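Local coordinates for protein N-(5'-phosphoribosyl)anthranilate isomerase (Thermococcus kodakarensis, PDB 5LHF) that catalyses the isomerisation of N-(5-phospho-beta-D-ribosyl)anthranilate to 1-(2-carboxyphenylamino)-1-deoxy-D-ribulose 5-phosphate, the third step of tryptophan synthesis from chorismate, at residues Ile152-Tyr157 / Arg175-Ala180. Sequence-based numbering, arbitrary orientation.
Sequences IIAKEY and RWVKPA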
ATOM      1  N   ILE A 152     -15.012  -9.733   1.399  1.00 26.85           N
ATOM      2  CA  ILE A 152     -15.184 -10.854   0.479  1.00 19.82           C
ATOM      3  C   ILE A 152     -13.874 -11.164  -0.243  1.00 26.94           C
ATOM      4  O   ILE A 152     -13.495 -12.333  -0.394  1.00 25.33           O
ATOM      5  CB  ILE A 152     -16.330 -10.563  -0.507  1.00 26.80           C
ATOM      6  CG1 ILE A 152     -17.662 -10.458   0.248  1.00 29.80           C
ATOM      7  CG2 ILE A 152     -16.401 -11.649  -1.568  1.00 27.27           C
ATOM      8  CD1 ILE A 152     -18.834  -9.951  -0.605  1.00 29.57           C
ATOM      9  N   ILE A 153     -13.158 -10.125  -0.688  1.00 23.80           N
ATOM     10  CA  ILE A 153     -11.887 -10.326  -1.375  1.00 21.88           C
ATOM     11  C   ILE A 153     -10.876 -11.001  -0.458  1.00 17.72           C
ATOM     12  O   ILE A 153     -10.072 -11.834  -0.903  1.00 18.39           O
ATOM     13  CB  ILE A 153     -11.341  -8.985  -1.899  1.00 20.04           C
ATOM     14  CG1 ILE A 153     -12.412  -8.202  -2.671  1.00 24.22           C
ATOM     15  CG2 ILE A 153     -10.096  -9.222  -2.744  1.00 21.89           C
ATOM     16  CD1 ILE A 153     -12.876  -8.866  -3.926  1.00 27.94           C
ATOM     17  N   ALA A 154     -10.884 -10.644   0.834  1.00 13.60           N
ATOM     18  CA  ALA A 154      -9.866 -11.122   1.762  1.00 16.80           C
ATOM     19  C   ALA A 154      -9.963 -12.619   2.013  1.00 20.51           C
ATOM     20  O   ALA A 154      -9.004 -13.206   2.520  1.00 20.71           O
ATOM     21  CB  ALA A 154      -9.961 -10.372   3.100  1.00 14.86           C
ATOM     22  N   LYS A 155     -11.097 -13.244   1.680  1.00 19.47           N
ATOM     23  CA  LYS A 155     -11.209 -14.691   1.826  1.00 23.70           C
ATOM     24  C   LYS A 155     -10.449 -15.432   0.731  1.00 26.07           C
ATOM     25  O   LYS A 155     -10.019 -16.572   0.950  1.00 26.18           O
ATOM     26  CB  LYS A 155     -12.684 -15.108   1.829  1.00 22.30           C
ATOM     27  CG  LYS A 155     -13.451 -14.565   3.025  1.00 23.17           C
ATOM     28  CD  LYS A 155     -14.929 -14.881   2.931  1.00 30.74           C
ATOM     29  CE  LYS A 155     -15.730 -14.038   3.902  1.00 37.80           C
ATOM     30  NZ  LYS A 155     -17.159 -14.446   3.930  1.00 44.70           N
ATOM     31  N   GLU A 156     -10.267 -14.802  -0.434  1.00 26.64           N
ATOM     32  CA  GLU A 156      -9.609 -15.410  -1.588  1.00 31.05           C
ATOM     33  C   GLU A 156      -8.135 -15.059  -1.715  1.00 28.99           C
ATOM     34  O   GLU A 156      -7.372 -15.831  -2.309  1.00 31.54           O
ATOM     35  CB  GLU A 156     -10.308 -14.995  -2.889  1.00 38.16           C
ATOM     36  CG  GLU A 156     -11.730 -15.493  -3.025  1.00 43.07           C
ATOM     37  CD  GLU A 156     -11.882 -16.946  -2.612  1.00 41.84           C
ATOM     38  OE1 GLU A 156     -11.127 -17.798  -3.133  1.00 35.86           O
ATOM     39  OE2 GLU A 156     -12.749 -17.230  -1.754  1.00 34.81           O
ATOM     40  N   TYR A 157      -7.720 -13.902  -1.215  1.00 23.06           N
ATOM     41  CA  TYR A 157      -6.331 -13.479  -1.284  1.00 20.85           C
ATOM     42  C   TYR A 157      -5.928 -12.901   0.059  1.00 21.73           C
ATOM     43  O   TYR A 157      -6.760 -12.311   0.757  1.00 27.55           O
ATOM     44  CB  TYR A 157      -6.104 -12.415  -2.368  1.00 25.92           C
ATOM     45  CG  TYR A 157      -6.471 -12.853  -3.769  1.00 32.68           C
ATOM     46  CD1 TYR A 157      -5.582 -13.590  -4.543  1.00 36.17           C
ATOM     47  CD2 TYR A 157      -7.700 -12.516  -4.324  1.00 29.79           C
ATOM     48  CE1 TYR A 157      -5.911 -13.988  -5.826  1.00 37.00           C
ATOM     49  CE2 TYR A 157      -8.036 -12.906  -5.609  1.00 30.75           C
ATOM     50  CZ  TYR A 157      -7.139 -13.645  -6.352  1.00 35.87           C
ATOM     51  OH  TYR A 157      -7.475 -14.041  -7.627  1.00 43.57           O
ATOM     52  N   ARG A 175     -11.183  -6.212  12.252  1.00 25.11           N
ATOM     53  CA  ARG A 175     -12.072  -7.327  12.548  1.00 26.86           C
ATOM     54  C   ARG A 175     -13.276  -7.382  11.614  1.00 29.83           C
ATOM     55  O   ARG A 175     -13.946  -8.422  11.553  1.00 24.11           O
ATOM     56  CB  ARG A 175     -12.478  -7.299  14.024  1.00 47.94           C
ATOM     57  CG  ARG A 175     -11.311  -7.710  14.947  1.00 57.05           C
ATOM     58  CD  ARG A 175     -11.628  -7.548  16.437  1.00 60.36           C
ATOM     59  NE  ARG A 175     -11.617  -6.149  16.858  1.00 63.02           N
ATOM     60  CZ  ARG A 175     -12.697  -5.374  16.922  1.00 59.69           C
ATOM     61  NH1 ARG A 175     -13.886  -5.851  16.593  1.00 58.64           N
ATOM     62  NH2 ARG A 175     -12.588  -4.117  17.308  1.00 57.22           N
ATOM     63  N   TRP A 176     -13.521  -6.321  10.837  1.00 19.49           N
ATOM     64  CA  TRP A 176     -14.541  -6.349   9.792  1.00 25.11           C
ATOM     65  C   TRP A 176     -14.021  -7.021   8.525  1.00 21.67           C
ATOM     66  O   TRP A 176     -14.674  -7.910   7.969  1.00 24.59           O
ATOM     67  CB  TRP A 176     -15.010  -4.925   9.495  1.00 25.41           C
ATOM     68  CG  TRP A 176     -16.196  -4.785   8.595  1.00 29.44           C
ATOM     69  CD1 TRP A 176     -16.605  -5.642   7.605  1.00 35.56           C
ATOM     70  CD2 TRP A 176     -17.144  -3.711   8.608  1.00 32.76           C
ATOM     71  NE1 TRP A 176     -17.746  -5.163   7.003  1.00 31.92           N
ATOM     72  CE2 TRP A 176     -18.097  -3.980   7.601  1.00 33.26           C
ATOM     73  CE3 TRP A 176     -17.276  -2.547   9.374  1.00 35.53           C
ATOM     74  CZ2 TRP A 176     -19.166  -3.121   7.338  1.00 39.87           C
ATOM     75  CZ3 TRP A 176     -18.338  -1.696   9.113  1.00 40.69           C
ATOM     76  CH2 TRP A 176     -19.270  -1.990   8.105  1.00 43.03           C
ATOM     77  N   VAL A 177     -12.837  -6.624   8.067  1.00 14.69           N
ATOM     78  CA  VAL A 177     -12.319  -7.127   6.792  1.00 14.49           C
ATOM     79  C   VAL A 177     -11.463  -8.379   6.973  1.00 19.04           C
ATOM     80  O   VAL A 177     -11.397  -9.214   6.066  1.00 17.48           O
ATOM     81  CB  VAL A 177     -11.529  -6.009   6.094  1.00 15.52           C
ATOM     82  CG1 VAL A 177     -10.857  -6.502   4.801  1.00 15.68           C
ATOM     83  CG2 VAL A 177     -12.447  -4.826   5.813  1.00 14.22           C
ATOM     84  N   LYS A 178     -10.820  -8.523   8.131  1.00 19.71           N
ATOM     85  CA  LYS A 178      -9.861  -9.591   8.400  1.00 23.79           C
ATOM     86  C   LYS A 178      -8.802  -9.714   7.300  1.00 19.87           C
ATOM     87  O   LYS A 178      -8.647 -10.778   6.692  1.00 18.13           O
ATOM     88  CB  LYS A 178     -10.570 -10.920   8.624  1.00 20.97           C
ATOM     89  CG  LYS A 178     -11.504 -10.915   9.826  1.00 28.65           C
ATOM     90  CD  LYS A 178     -12.128 -12.278  10.035  1.00 39.76           C
ATOM     91  CE  LYS A 178     -12.837 -12.347  11.372  1.00 47.69           C
ATOM     92  NZ  LYS A 178     -13.924 -11.333  11.459  1.00 49.43           N
ATOM     93  N   PRO A 179      -8.041  -8.657   7.045  1.00 16.25           N
ATOM     94  CA  PRO A 179      -6.990  -8.711   6.028  1.00 19.08           C
ATOM     95  C   PRO A 179      -5.743  -9.395   6.569  1.00 20.75           C
ATOM     96  O   PRO A 179      -5.570  -9.573   7.780  1.00 20.37           O
ATOM     97  CB  PRO A 179      -6.719  -7.229   5.741  1.00 18.05           C
ATOM     98  CG  PRO A 179      -6.906  -6.592   7.087  1.00 16.90           C
ATOM     99  CD  PRO A 179      -8.046  -7.370   7.764  1.00 17.53           C
ATOM    100  N   ALA A 180      -4.866  -9.777   5.639  1.00 16.33           N
ATOM    101  CA  ALA A 180      -3.550 -10.277   6.013  1.00 14.69           C
ATOM    102  C   ALA A 180      -2.585  -9.155   6.361  1.00 11.11           C
ATOM    103  O   ALA A 180      -1.593  -9.395   7.059  1.00 19.86           O
ATOM    104  CB  ALA A 180      -2.959 -11.130   4.892  1.00 20.12           C
TER
HETATM  105  O   HOH W   1      -6.711 -11.306   3.572  1.00 15.11           O
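The methyl group of Ala154 is the one side chain of 152-157 that reaches across to 175-180, and it does so near the C-terminal ends of both helices. The end of the Ile153 side chain leads away from 175-180, while its carbonyl oxygen accepts both Glu156 N and Tyr157 N in the last turn. Ala154 CB points at the backbone of the other segment, lying 3.5 Å from Val177 O and 3.8 Å from Lys178 O, so that a methyl meets two successive carbonyl oxygens. Beside these carbonyls, Val177 adds an apolar touch through CG1, 4.3 Å from Ala154 CB; CG1, anti to the backbone N (chi1 175°), is the branch turned to Ala154. The small side chain is consistent with the close backbone approach, Ala154 CA to Pro179 CA 5.7 Å. On the facing segment, Lys178 takes a positive phi of 50° as the chain leaves the helix, and its side chain folds back along the solvent side to give a hydrogen bond from NZ to Arg175 O, 2.9 Å long. No direct hydrogen bond joins the segments. At Tyr157, where the first segment has left its helix, a water takes over: it donates to Tyr157 O at 3.0 Å and weakly accepts from Ala180 N. This contact joins the C-terminal ends of helices 143-156 and 170-177, consecutive outer helices of the TIM barrel linked through strand 160-162. Ile159 packs against Ala154 and Pro179, Leu161 of the strand receives Val177 and Pro179, and on the other flank Ile153 and Tyr157 lie against Leu122 and Ile125 of helix 114-126, while Ala180 leads into strand 181-184.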